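Local coordinates for endoglucanase, family GH5 (Zobellia galactanivorans, PDB 6GL2), which probably hydrolyses beta-linked glucans of the hemicellulose type, such as mixed-linked glucan, as a family 5 glycoside hydrolase with a TIM-barrel fold, at residues A23-G28 and G317-N322; F59-L64 and E99-I104; P76-E81 and K124-K129; K195-T200 and I223-S228. All coordinates share one frame; numbering follows the deposited sequence. Where two conformers were deposited one is given.

Interaction 1 of 4, residues A23-G28 and G317-N322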
loop_
_atom_site.group_PDB
_atom_site.type_symbol
_atom_site.label_atom_id
_atom_site.label_comp_id
_atom_site.label_asym_id
_atom_site.label_seq_id
_atom_site.Cartn_x
_atom_site.Cartn_y
_atom_site.Cartn_z
ATOM N N ALA A 23 -10.393 -5.066 -6.886
ATOM C CA ALA A 23 -10.401 -4.557 -5.536
ATOM C C ALA A 23 -9.371 -5.332 -4.737
ATOM O O ALA A 23 -9.118 -6.535 -4.995
ATOM C CB ALA A 23 -11.753 -4.722 -4.889
ATOM N N GLY A 24 -8.796 -4.689 -3.727
ATOM C CA GLY A 24 -7.794 -5.340 -2.894
ATOM C C GLY A 24 -8.070 -5.324 -1.459
ATOM O O GLY A 24 -8.936 -4.621 -0.919
ATOM N N TRP A 25 -7.315 -6.161 -0.775
ATOM C CA TRP A 25 -7.361 -6.355 0.677
ATOM C C TRP A 25 -5.928 -6.423 1.207
ATOM O O TRP A 25 -5.085 -7.055 0.602
ATOM C CB TRP A 25 -8.158 -7.628 0.997
ATOM C CG TRP A 25 -8.328 -7.959 2.433
ATOM C CD1 TRP A 25 -9.416 -7.666 3.265
ATOM C CD2 TRP A 25 -7.483 -8.833 3.234
ATOM N NE1 TRP A 25 -9.230 -8.189 4.531
ATOM C CE2 TRP A 25 -8.097 -8.927 4.543
ATOM C CE3 TRP A 25 -6.299 -9.499 2.999
ATOM C CZ2 TRP A 25 -7.515 -9.664 5.559
ATOM C CZ3 TRP A 25 -5.749 -10.257 4.044
ATOM C CH2 TRP A 25 -6.367 -10.343 5.298
ATOM N N ASN A 26 -5.677 -5.693 2.304
ATOM C CA ASN A 26 -4.379 -5.685 3.014
ATOM C C ASN A 26 -4.265 -6.751 4.087
ATOM O O ASN A 26 -5.117 -6.802 4.945
ATOM C CB ASN A 26 -4.148 -4.345 3.751
ATOM C CG ASN A 26 -3.640 -3.216 2.894
ATOM O OD1 ASN A 26 -2.454 -3.134 2.619
ATOM N ND2 ASN A 26 -4.547 -2.348 2.390
ATOM N N LEU A 27 -3.207 -7.471 4.038
ATOM C CA LEU A 27 -2.786 -8.357 5.122
ATOM C C LEU A 27 -2.082 -7.540 6.229
ATOM O O LEU A 27 -0.855 -7.597 6.366
ATOM C CB LEU A 27 -1.949 -9.513 4.606
ATOM C CG LEU A 27 -1.574 -10.615 5.568
ATOM C CD1 LEU A 27 -2.772 -11.494 5.913
ATOM C CD2 LEU A 27 -0.374 -11.429 5.161
ATOM N N GLY A 28 -2.864 -6.706 6.903
ATOM C CA GLY A 28 -2.262 -5.818 7.863
ATOM C C GLY A 28 -1.932 -6.450 9.200
ATOM O O GLY A 28 -2.559 -7.424 9.581
ATOM N N GLY A 317 -10.427 -4.965 11.140
ATOM C CA GLY A 317 -10.515 -6.331 10.708
ATOM C C GLY A 317 -11.942 -6.701 10.262
ATOM O O GLY A 317 -12.927 -6.576 11.050
ATOM N N ILE A 318 -12.073 -7.089 9.028
ATOM C CA ILE A 318 -13.314 -7.601 8.470
ATOM C C ILE A 318 -13.308 -9.097 8.188
ATOM O O ILE A 318 -14.375 -9.725 8.138
ATOM C CB ILE A 318 -13.803 -6.802 7.235
ATOM C CG1 ILE A 318 -12.822 -6.909 6.082
ATOM C CG2 ILE A 318 -13.938 -5.321 7.617
ATOM C CD1 ILE A 318 -13.358 -6.286 4.806
ATOM N N PHE A 319 -12.106 -9.687 8.176
ATOM C CA PHE A 319 -11.904 -11.157 8.050
ATOM C C PHE A 319 -11.345 -11.685 9.360
ATOM O O PHE A 319 -10.461 -11.072 9.932
ATOM C CB PHE A 319 -10.928 -11.411 6.932
ATOM C CG PHE A 319 -10.587 -12.876 6.716
ATOM C CD1 PHE A 319 -11.583 -13.808 6.402
ATOM C CD2 PHE A 319 -9.332 -13.351 6.900
ATOM C CE1 PHE A 319 -11.260 -15.137 6.216
ATOM C CE2 PHE A 319 -9.037 -14.708 6.714
ATOM C CZ PHE A 319 -9.989 -15.611 6.384
ATOM N N ASN A 320 -11.881 -12.832 9.844
ATOM C CA ASN A 320 -11.389 -13.448 11.015
ATOM C C ASN A 320 -10.339 -14.519 10.651
ATOM O O ASN A 320 -10.653 -15.592 10.135
ATOM C CB ASN A 320 -12.521 -14.112 11.811
ATOM C CG ASN A 320 -12.059 -14.594 13.124
ATOM O OD1 ASN A 320 -10.996 -15.134 13.315
ATOM N ND2 ASN A 320 -13.013 -14.545 14.131
ATOM N N ARG A 321 -9.076 -14.186 10.826
ATOM C CA ARG A 321 -7.965 -15.092 10.467
ATOM C C ARG A 321 -7.914 -16.345 11.325
ATOM O O ARG A 321 -7.344 -17.345 10.810
ATOM C CB ARG A 321 -6.619 -14.316 10.550
ATOM C CG ARG A 321 -6.585 -13.133 9.637
ATOM C CD ARG A 321 -5.306 -12.364 9.734
ATOM N NE ARG A 321 -5.472 -11.046 9.142
ATOM C CZ ARG A 321 -4.527 -10.081 9.125
ATOM N NH1 ARG A 321 -3.272 -10.326 9.479
ATOM N NH2 ARG A 321 -4.867 -8.876 8.729
ATOM N N ASN A 322 -8.483 -16.285 12.503
ATOM C CA ASN A 322 -8.446 -17.468 13.396
ATOM C C ASN A 322 -9.540 -18.479 13.092
ATOM O O ASN A 322 -9.284 -19.677 13.190
ATOM C CB ASN A 322 -8.586 -17.007 14.817
ATOM C CG ASN A 322 -7.318 -16.257 15.321
ATOM O OD1 ASN A 322 -7.406 -15.183 15.828
ATOM N ND2 ASN A 322 -6.204 -16.830 15.038
#
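Gly-28 O is gripped end-on by the guanidinium of Arg-321, which sends two N-H groups to this one carbonyl and so ties the loop after the first strand of the TIM barrel to the loop that follows the last. The NH2 bond, 2.9 Å to Gly-28 O, lies in the carbonyl plane on a lone pair; the NH1 bond, 3.0 Å to the same oxygen, comes in tilted 26° from that plane. Both are bent at the hydrogen, as expected when two donors of one group converge on a single acceptor, and the oxygen stays close to the guanidinium plane, so the pair fixes the rotation of the flat group. Arg-321 arrives on a chain extended from CG to NE, which carries its end across from the 317-322 loop. Over one guanidinium face sits Leu-27 CD1, 3.8 Å from Arg-321 NH1, set off toward the rim.

Trp-25 is the apolar counterpart. Its CG stands opposite the backbone N (chi1 -179°), and the indole edge is turned to the 317-322 loop: CH2 meets Arg-321 NE, with the ring and guanidinium planes 69° apart. Asp-309 braces this loop, its OD2 accepting from the backbone N of both Ile-318 and Phe-319; it also takes a weak hydrogen bond from Trp-25 NE1 and forms a long, weak ion pair with Arg-321. The Phe-319 side chain runs at about a right angle to that of Trp-25, its CB 4.1 Å from Trp-25 CZ2, while Ile-318 CG1 packs at the indole edge, 4.1 Å from Trp-25 NE1.

Interaction 2 of 4, residues F59-L64 and E99-I104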
loop_
_atom_site.group_PDB
_atom_site.type_symbol
_atom_site.label_atom_id
_atom_site.label_comp_id
_atom_site.label_asym_id
_atom_site.label_seq_id
_atom_site.Cartn_x
_atom_site.Cartn_y
_atom_site.Cartn_z
ATOM N N PHE A 59 -11.753 -10.541 -3.861
ATOM C CA PHE A 59 -10.616 -9.637 -3.975
ATOM C C PHE A 59 -9.645 -10.139 -5.029
ATOM O O PHE A 59 -9.288 -11.327 -4.982
ATOM C CB PHE A 59 -9.912 -9.503 -2.601
ATOM C CG PHE A 59 -10.716 -8.781 -1.530
ATOM C CD1 PHE A 59 -10.831 -7.377 -1.652
ATOM C CD2 PHE A 59 -11.485 -9.419 -0.592
ATOM C CE1 PHE A 59 -11.576 -6.677 -0.725
ATOM C CE2 PHE A 59 -12.182 -8.735 0.370
ATOM C CZ PHE A 59 -12.291 -7.352 0.221
ATOM N N LYS A 60 -9.192 -9.272 -5.878
ATOM C CA LYS A 60 -8.270 -9.615 -6.921
ATOM C C LYS A 60 -6.785 -9.302 -6.602
ATOM O O LYS A 60 -5.884 -9.824 -7.203
ATOM C CB LYS A 60 -8.730 -8.993 -8.270
ATOM C CG LYS A 60 -7.881 -9.399 -9.415
ATOM C CD LYS A 60 -7.921 -10.897 -9.735
ATOM C CE LYS A 60 -7.231 -11.323 -11.062
ATOM N NZ LYS A 60 -7.449 -12.734 -11.389
ATOM N N THR A 61 -6.625 -8.429 -5.602
ATOM C CA THR A 61 -5.281 -7.932 -5.204
ATOM C C THR A 61 -5.090 -8.130 -3.708
ATOM O O THR A 61 -5.978 -7.839 -2.918
ATOM C CB THR A 61 -5.026 -6.479 -5.541
ATOM O OG1 THR A 61 -5.089 -6.334 -6.969
ATOM C CG2 THR A 61 -3.702 -5.907 -5.089
ATOM N N LEU A 62 -3.974 -8.766 -3.320
ATOM C CA LEU A 62 -3.463 -8.804 -1.991
ATOM C C LEU A 62 -2.361 -7.785 -1.836
ATOM O O LEU A 62 -1.362 -7.813 -2.543
ATOM C CB LEU A 62 -2.891 -10.168 -1.634
ATOM C CG LEU A 62 -2.353 -10.318 -0.196
ATOM C CD1 LEU A 62 -3.460 -10.291 0.805
ATOM C CD2 LEU A 62 -1.451 -11.543 -0.058
ATOM N N ARG A 63 -2.506 -6.860 -0.870
ATOM C CA ARG A 63 -1.375 -6.024 -0.500
ATOM C C ARG A 63 -0.721 -6.700 0.766
ATOM O O ARG A 63 -1.427 -7.066 1.704
ATOM C CB ARG A 63 -1.757 -4.563 -0.201
ATOM C CG ARG A 63 -0.577 -3.668 0.189
ATOM C CD ARG A 63 -0.911 -2.226 -0.038
ATOM N NE ARG A 63 0.116 -1.257 0.374
ATOM C CZ ARG A 63 0.155 -0.664 1.578
ATOM N NH1 ARG A 63 -0.648 -0.975 2.519
ATOM N NH2 ARG A 63 1.002 0.334 1.748
ATOM N N LEU A 64 0.565 -6.948 0.617
ATOM C CA LEU A 64 1.395 -7.696 1.557
ATOM C C LEU A 64 2.427 -6.728 2.107
ATOM O O LEU A 64 3.586 -6.647 1.662
ATOM C CB LEU A 64 2.068 -8.871 0.774
ATOM C CG LEU A 64 3.019 -9.743 1.561
ATOM C CD1 LEU A 64 2.369 -10.184 2.872
ATOM C CD2 LEU A 64 3.434 -10.933 0.646
ATOM N N GLU A 99 -4.516 -16.709 -8.225
ATOM C CA GLU A 99 -4.724 -15.865 -9.374
ATOM C C GLU A 99 -4.778 -14.374 -9.025
ATOM O O GLU A 99 -5.335 -13.589 -9.802
ATOM C CB GLU A 99 -5.921 -16.324 -10.247
ATOM C CG GLU A 99 -5.776 -17.796 -10.675
ATOM C CD GLU A 99 -4.463 -17.989 -11.418
ATOM O OE1 GLU A 99 -4.356 -17.472 -12.547
ATOM O OE2 GLU A 99 -3.536 -18.614 -10.895
ATOM N N MET A 100 -4.306 -13.982 -7.854
ATOM C CA MET A 100 -4.308 -12.589 -7.412
ATOM C C MET A 100 -3.037 -11.865 -7.815
ATOM O O MET A 100 -1.988 -12.451 -8.035
ATOM C CB MET A 100 -4.445 -12.534 -5.892
ATOM C CG MET A 100 -5.706 -13.210 -5.358
ATOM S SD MET A 100 -5.707 -13.290 -3.556
ATOM C CE MET A 100 -6.281 -11.608 -3.196
ATOM N N TYR A 101 -3.174 -10.545 -7.858
ATOM C CA TYR A 101 -2.044 -9.641 -7.857
ATOM C C TYR A 101 -1.510 -9.578 -6.394
ATOM O O TYR A 101 -2.337 -9.698 -5.479
ATOM C CB TYR A 101 -2.443 -8.225 -8.288
ATOM C CG TYR A 101 -2.766 -8.135 -9.786
ATOM C CD1 TYR A 101 -4.017 -8.444 -10.245
ATOM C CD2 TYR A 101 -1.804 -7.825 -10.655
ATOM C CE1 TYR A 101 -4.310 -8.443 -11.651
ATOM C CE2 TYR A 101 -2.062 -7.746 -12.072
ATOM C CZ TYR A 101 -3.281 -8.118 -12.492
ATOM O OH TYR A 101 -3.552 -8.108 -13.855
ATOM N N VAL A 102 -0.236 -9.273 -6.281
ATOM C CA VAL A 102 0.359 -9.181 -4.917
ATOM C C VAL A 102 1.238 -7.958 -4.990
ATOM O O VAL A 102 2.106 -7.796 -5.859
ATOM C CB VAL A 102 1.218 -10.405 -4.546
ATOM C CG1 VAL A 102 1.987 -10.095 -3.278
ATOM C CG2 VAL A 102 0.298 -11.578 -4.339
ATOM N N ILE A 103 1.127 -7.102 -3.944
ATOM C CA ILE A 103 2.006 -5.942 -3.802
ATOM C C ILE A 103 2.905 -6.224 -2.566
ATOM O O ILE A 103 2.397 -6.419 -1.466
ATOM C CB ILE A 103 1.165 -4.668 -3.547
ATOM C CG1 ILE A 103 0.219 -4.320 -4.682
ATOM C CG2 ILE A 103 2.083 -3.503 -3.221
ATOM C CD1 ILE A 103 -0.989 -3.499 -4.213
ATOM N N ILE A 104 4.199 -6.098 -2.781
ATOM C CA ILE A 104 5.141 -6.198 -1.617
ATOM C C ILE A 104 5.775 -4.809 -1.470
ATOM O O ILE A 104 6.183 -4.198 -2.462
ATOM C CB ILE A 104 6.266 -7.207 -1.940
ATOM C CG1 ILE A 104 5.643 -8.641 -1.999
ATOM C CG2 ILE A 104 7.362 -7.129 -0.866
ATOM C CD1 ILE A 104 6.656 -9.683 -2.536
#
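A bend at chi2 (64°) turns the Lys-60 chain back toward the turn that precedes strand 101-105, where NZ donates to Glu-99 O at 2.8 Å. Met-100 folds in from the other segment: a turn at chi3 (81°) brings its CE to 3.5 Å from Phe-59 O and against Leu-62 CB. Glu-99, with positive phi, is the C-prime residue of the Schellman motif that ends helix 82-96, so the lysine holds the very turn that delivers the chain into strand 101-105.

From there the parallel ladder takes over. Tyr-101 N to Lys-60 O and Leu-62 N to Tyr-101 O open it, and Ile-103 N to Leu-62 O and Leu-64 N to Ile-103 O continue it, the last at 2.8 Å. Thr-61, Arg-63, Tyr-101 and Ile-103 point to one face, where Ile-103 CD1 meets Thr-61 CG2 at 3.7 Å. Leu-62, Leu-64, Val-102 and Ile-104 occupy the other, with Leu-64 CD2 alongside Ile-104 CG1.

This is a classic beta-alpha-beta unit of the barrel: helix 82-96 covers the Leu-62 and Val-102 face through Ala-95, while strands 24-26 and 145-148 flank the pair.

Interaction 3 of 4, residues P76-E81 and K124-K129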
loop_
_atom_site.group_PDB
_atom_site.type_symbol
_atom_site.label_atom_id
_atom_site.label_comp_id
_atom_site.label_asym_id
_atom_site.label_seq_id
_atom_site.Cartn_x
_atom_site.Cartn_y
_atom_site.Cartn_z
ATOM N N PRO A 76 28.037 -2.188 5.311
ATOM C CA PRO A 76 27.425 -1.538 4.146
ATOM C C PRO A 76 26.560 -2.506 3.326
ATOM O O PRO A 76 25.917 -2.054 2.388
ATOM C CB PRO A 76 28.651 -1.141 3.310
ATOM C CG PRO A 76 29.624 -2.219 3.620
ATOM C CD PRO A 76 29.488 -2.441 5.088
ATOM N N ASP A 77 26.547 -3.816 3.643
ATOM C CA ASP A 77 25.802 -4.752 2.849
ATOM C C ASP A 77 24.302 -4.769 3.244
ATOM O O ASP A 77 23.524 -5.000 2.356
ATOM C CB ASP A 77 26.285 -6.185 2.956
ATOM C CG ASP A 77 27.599 -6.470 2.181
ATOM O OD1 ASP A 77 28.205 -5.546 1.675
ATOM O OD2 ASP A 77 27.977 -7.652 2.103
ATOM N N TYR A 78 23.964 -4.504 4.495
ATOM C CA TYR A 78 22.535 -4.483 4.943
ATOM C C TYR A 78 21.863 -5.784 4.490
ATOM O O TYR A 78 20.795 -5.736 3.856
ATOM C CB TYR A 78 21.839 -3.267 4.426
ATOM C CG TYR A 78 22.406 -1.964 4.944
ATOM C CD1 TYR A 78 22.228 -1.593 6.283
ATOM C CD2 TYR A 78 23.057 -1.075 4.076
ATOM C CE1 TYR A 78 22.727 -0.375 6.749
ATOM C CE2 TYR A 78 23.565 0.142 4.539
ATOM C CZ TYR A 78 23.382 0.462 5.862
ATOM O OH TYR A 78 23.862 1.666 6.324
ATOM N N LEU A 79 22.470 -6.932 4.755
ATOM C CA LEU A 79 21.939 -8.201 4.307
ATOM C C LEU A 79 20.542 -8.471 4.907
ATOM O O LEU A 79 20.379 -8.405 6.142
ATOM C CB LEU A 79 22.923 -9.320 4.767
ATOM C CG LEU A 79 22.516 -10.739 4.415
ATOM C CD1 LEU A 79 22.281 -11.043 2.978
ATOM C CD2 LEU A 79 23.532 -11.708 5.006
ATOM N N ILE A 80 19.610 -8.828 4.097
ATOM C CA ILE A 80 18.304 -9.237 4.582
ATOM C C ILE A 80 18.359 -10.710 4.930
ATOM O O ILE A 80 18.821 -11.539 4.081
ATOM C CB ILE A 80 17.201 -8.988 3.504
ATOM C CG1 ILE A 80 17.133 -7.511 3.064
ATOM C CG2 ILE A 80 15.848 -9.447 4.057
ATOM C CD1 ILE A 80 16.145 -7.251 1.924
ATOM N N GLU A 81 17.842 -11.112 6.069
ATOM C CA GLU A 81 17.833 -12.506 6.438
ATOM C C GLU A 81 17.067 -13.333 5.428
ATOM O O GLU A 81 15.931 -13.026 5.102
ATOM C CB GLU A 81 17.252 -12.658 7.856
ATOM C CG GLU A 81 18.022 -11.938 8.968
ATOM C CD GLU A 81 17.309 -12.015 10.320
ATOM O OE1 GLU A 81 16.176 -12.501 10.393
ATOM O OE2 GLU A 81 17.883 -11.564 11.332
ATOM N N LYS A 124 19.834 6.687 1.532
ATOM C CA LYS A 124 19.868 6.298 0.126
ATOM C C LYS A 124 20.820 5.153 -0.053
ATOM O O LYS A 124 20.553 4.236 -0.863
ATOM C CB LYS A 124 20.293 7.526 -0.712
ATOM C CG LYS A 124 19.146 8.535 -0.775
ATOM C CD LYS A 124 19.568 9.964 -1.182
ATOM C CE LYS A 124 20.069 10.029 -2.597
ATOM N NZ LYS A 124 20.514 11.446 -2.862
ATOM N N ASP A 125 21.880 5.082 0.708
ATOM C CA ASP A 125 22.787 3.941 0.603
ATOM C C ASP A 125 22.079 2.592 1.018
ATOM O O ASP A 125 22.159 1.576 0.355
ATOM C CB ASP A 125 24.038 4.140 1.465
ATOM C CG ASP A 125 24.995 5.264 0.977
ATOM O OD1 ASP A 125 24.954 5.752 -0.175
ATOM O OD2 ASP A 125 25.734 5.704 1.938
ATOM N N GLU A 126 21.433 2.647 2.185
ATOM C CA GLU A 126 20.723 1.480 2.719
ATOM C C GLU A 126 19.570 1.078 1.813
ATOM O O GLU A 126 19.433 -0.125 1.520
ATOM C CB GLU A 126 20.234 1.742 4.156
ATOM C CG GLU A 126 19.617 0.452 4.691
ATOM C CD GLU A 126 19.390 0.438 6.194
ATOM O OE1 GLU A 126 19.629 1.452 6.859
ATOM O OE2 GLU A 126 18.915 -0.669 6.613
ATOM N N LEU A 127 18.789 2.026 1.365
ATOM C CA LEU A 127 17.644 1.710 0.505
ATOM C C LEU A 127 18.027 1.031 -0.773
ATOM O O LEU A 127 17.400 0.129 -1.225
ATOM C CB LEU A 127 16.824 2.961 0.173
ATOM C CG LEU A 127 15.662 3.348 0.994
ATOM C CD1 LEU A 127 15.030 4.575 0.303
ATOM C CD2 LEU A 127 14.647 2.176 1.003
ATOM N N SER A 128 19.128 1.503 -1.369
ATOM C CA SER A 128 19.591 0.903 -2.605
ATOM C C SER A 128 19.939 -0.577 -2.369
ATOM O O SER A 128 19.539 -1.437 -3.168
ATOM C CB SER A 128 20.864 1.642 -3.073
ATOM O OG SER A 128 21.252 1.126 -4.316
ATOM N N LYS A 129 20.624 -0.879 -1.282
ATOM C CA LYS A 129 21.062 -2.239 -0.950
ATOM C C LYS A 129 19.812 -3.106 -0.656
ATOM O O LYS A 129 19.689 -4.277 -1.080
ATOM C CB LYS A 129 21.958 -2.283 0.253
ATOM C CG LYS A 129 23.392 -1.840 0.002
ATOM C CD LYS A 129 24.049 -2.637 -1.077
ATOM C CE LYS A 129 25.487 -2.167 -1.304
ATOM N NZ LYS A 129 26.131 -2.815 -2.484
HETATM O O HOH W 1 26.489 -5.157 -0.987
#
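The ring of Tyr-78 lies against Glu-126, joining the loop between strand 61-64 and helix 82-96 to helix 117-137 of the outer helical layer of the TIM barrel. Glu-126 CG stands over the ring centre as a CH-pi contact, 3.6 Å from the Tyr-78 centroid and only 7° off the ring normal. Beyond it the carboxylate continues over the same ring and lies nearly flat on it, the two planes 8° apart, with OE2 at 3.5 Å from Tyr-78 CD1. The acidic chain reaches this position because CG is trans to the helix backbone N (chi1 -175°) and the chain stays extended thereafter, so that it runs across the ring at about a right angle to the tyrosine side chain. Lys-129, one turn further along the helix, approaches the ring edge instead: its CB is 4.2 Å from Tyr-78 CD2, and its CG packs on Pro-76 O at 3.5 Å.

The next shell holds the loop in place. Gln-133, from the same helix, donates to Tyr-78 O and accepts from Ile-80 N, and Ile-72 packs on both Tyr-78 and Glu-126. Asp-77 and Lys-129 carry opposite charges but do not touch directly. In one of two deposited conformers of Lys-129, a water spans them, accepting from Lys-129 NZ at 2.8 Å and donating weakly to Asp-77 OD1 at 3.2 Å.

Interaction 4 of 4, residues K195-T200 and I223-S228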
loop_
_atom_site.group_PDB
_atom_site.type_symbol
_atom_site.label_atom_id
_atom_site.label_comp_id
_atom_site.label_asym_id
_atom_site.label_seq_id
_atom_site.Cartn_x
_atom_site.Cartn_y
_atom_site.Cartn_z
ATOM N N LYS A 195 5.581 -3.447 -12.709
ATOM C CA LYS A 195 4.867 -2.258 -12.164
ATOM C C LYS A 195 5.378 -1.934 -10.769
ATOM O O LYS A 195 5.627 -2.837 -9.955
ATOM C CB LYS A 195 3.374 -2.494 -12.130
ATOM C CG LYS A 195 2.754 -2.620 -13.536
ATOM C CD LYS A 195 2.876 -1.423 -14.473
ATOM C CE LYS A 195 2.182 -1.817 -15.806
ATOM N NZ LYS A 195 3.092 -2.396 -16.792
ATOM N N ILE A 196 5.674 -0.644 -10.533
ATOM C CA ILE A 196 6.162 -0.128 -9.250
ATOM C C ILE A 196 5.215 0.936 -8.767
ATOM O O ILE A 196 4.922 1.887 -9.522
ATOM C CB ILE A 196 7.596 0.400 -9.361
ATOM C CG1 ILE A 196 8.568 -0.623 -9.848
ATOM C CG2 ILE A 196 7.987 0.919 -7.974
ATOM C CD1 ILE A 196 9.928 -0.070 -10.111
ATOM N N MET A 197 4.669 0.857 -7.576
ATOM C CA MET A 197 3.883 1.841 -6.937
ATOM C C MET A 197 4.731 2.782 -6.129
ATOM O O MET A 197 5.483 2.355 -5.213
ATOM C CB MET A 197 2.833 1.128 -6.038
ATOM C CG MET A 197 1.663 0.535 -6.793
ATOM S SD MET A 197 0.677 -0.608 -5.746
ATOM C CE MET A 197 0.323 0.474 -4.375
ATOM N N VAL A 198 4.642 4.050 -6.460
ATOM C CA VAL A 198 5.420 5.116 -5.865
ATOM C C VAL A 198 4.515 6.095 -5.175
ATOM O O VAL A 198 3.702 6.737 -5.834
ATOM C CB VAL A 198 6.338 5.785 -6.921
ATOM C CG1 VAL A 198 7.057 7.035 -6.440
ATOM C CG2 VAL A 198 7.338 4.802 -7.542
ATOM N N SER A 199 4.696 6.267 -3.891
ATOM C CA SER A 199 3.850 7.113 -3.062
ATOM C C SER A 199 4.269 8.579 -3.057
ATOM O O SER A 199 5.399 8.948 -3.263
ATOM C CB SER A 199 3.886 6.658 -1.601
ATOM O OG SER A 199 5.190 6.845 -1.085
ATOM N N THR A 200 3.272 9.428 -2.773
ATOM C CA THR A 200 3.541 10.793 -2.329
ATOM C C THR A 200 4.114 10.723 -0.927
ATOM O O THR A 200 4.180 9.701 -0.248
ATOM C CB THR A 200 2.230 11.559 -2.300
ATOM O OG1 THR A 200 1.293 10.790 -1.536
ATOM C CG2 THR A 200 1.627 11.797 -3.710
ATOM N N ILE A 223 3.110 3.398 -11.115
ATOM C CA ILE A 223 1.761 3.693 -10.628
ATOM C C ILE A 223 1.823 4.553 -9.379
ATOM O O ILE A 223 2.710 4.366 -8.544
ATOM C CB ILE A 223 1.023 2.354 -10.323
ATOM C CG1 ILE A 223 0.945 1.438 -11.542
ATOM C CG2 ILE A 223 -0.293 2.519 -9.627
ATOM C CD1 ILE A 223 0.595 -0.029 -11.181
ATOM N N VAL A 224 0.893 5.520 -9.237
ATOM C CA VAL A 224 0.884 6.342 -8.058
ATOM C C VAL A 224 0.182 5.593 -6.941
ATOM O O VAL A 224 -0.805 4.922 -7.079
ATOM C CB VAL A 224 0.078 7.614 -8.359
ATOM C CG1 VAL A 224 -0.093 8.484 -7.119
ATOM C CG2 VAL A 224 0.757 8.394 -9.519
ATOM N N SER A 225 0.778 5.677 -5.749
ATOM C CA SER A 225 0.216 5.177 -4.477
ATOM C C SER A 225 -0.185 6.322 -3.555
ATOM O O SER A 225 0.674 7.167 -3.210
ATOM C CB SER A 225 1.278 4.296 -3.734
ATOM O OG SER A 225 0.744 3.909 -2.500
ATOM N N VAL A 226 -1.429 6.373 -3.136
ATOM C CA VAL A 226 -1.907 7.276 -2.101
ATOM C C VAL A 226 -2.778 6.479 -1.174
ATOM O O VAL A 226 -3.295 5.393 -1.545
ATOM C CB VAL A 226 -2.667 8.517 -2.639
ATOM C CG1 VAL A 226 -1.681 9.434 -3.366
ATOM C CG2 VAL A 226 -3.827 8.100 -3.499
ATOM N N HIS A 227 -2.899 6.948 0.044
ATOM C CA HIS A 227 -3.789 6.413 1.032
ATOM C C HIS A 227 -4.734 7.534 1.428
ATOM O O HIS A 227 -4.277 8.659 1.692
ATOM C CB HIS A 227 -3.018 5.943 2.253
ATOM C CG HIS A 227 -1.965 4.868 1.965
ATOM N ND1 HIS A 227 -1.090 4.450 2.896
ATOM C CD2 HIS A 227 -1.764 4.152 0.857
ATOM C CE1 HIS A 227 -0.300 3.491 2.310
ATOM N NE2 HIS A 227 -0.717 3.278 1.123
ATOM N N SER A 228 -6.005 7.258 1.613
ATOM C CA SER A 228 -6.997 8.301 2.009
ATOM C C SER A 228 -8.117 7.702 2.827
ATOM O O SER A 228 -9.042 7.118 2.274
ATOM C CB SER A 228 -7.540 8.946 0.785
ATOM O OG SER A 228 -8.310 10.103 1.322
#
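Met-197 reaches over two residues of the neighbouring strand, and its atoms can be taken in turn. CB lies 4.1 Å from Ile-223 O, the carbonyl whose oxygen also receives a CA-H contact from Met-197. CG comes next and packs beside the CG2 methyl branch of the isoleucine, 4.0 Å from Ile-223 CG2. SD carries the chain past Ile-223 and touches Ile-103 CD1 of strand 101-105. CE, swung round by a turn at chi3 (55°), ends 3.9 Å from Ser-225 OG, so one thioether chain covers both the isoleucine and the serine that follow each other on this face of the sheet.

The backbones beneath form a parallel ladder of uneven quality. Ile-223 N gives to Ile-196 O at 2.8 Å and Val-198 N to Ile-223 O almost straight down the carbonyl. Ser-225 N, by contrast, meets Val-198 O, which Tyr-213 OH also bonds, at 3.1 Å from above the carbonyl plane, 63° out of it, and Thr-200 N to Ser-225 O is a weak bond of 3.5 Å. The axes of strands 196-199 and 223-227 are turned 47° apart, consistent with the ladder fading toward this end. At the start of the strands, Ile-223 CD1 tucks against Lys-195 CB, whose amino end is held by Asn-221 and Ile-12.

Within the barrel, these are the fifth and sixth strands, flanked by 145-148 and 271-276; helix 167-186 covers Ile-196 and Val-198, while helix 14-20 packs on Lys-195 and Ile-223.

Interactions 1, 2 and 4 are buried, whereas interaction 3 lies at the surface, where it sets a loop against a helix of the barrel's outer layer. Interactions 2 and 4 share one chemistry, a parallel backbone ladder between adjacent strands of the same closed sheet, and they meet through Ile-103 and Met-197 inside it. Interaction 1 begins on strand 24-26, next to strand 61-64, touching interaction 2 where Asn-26 OD1 bonds Arg-63 NH1, but its bonds come from an arginine side chain rather than a ladder. Interaction 3, its centre about 26 Å from that of interaction 2, relies on a carboxylate stacked on a tyrosine and on a bridging water.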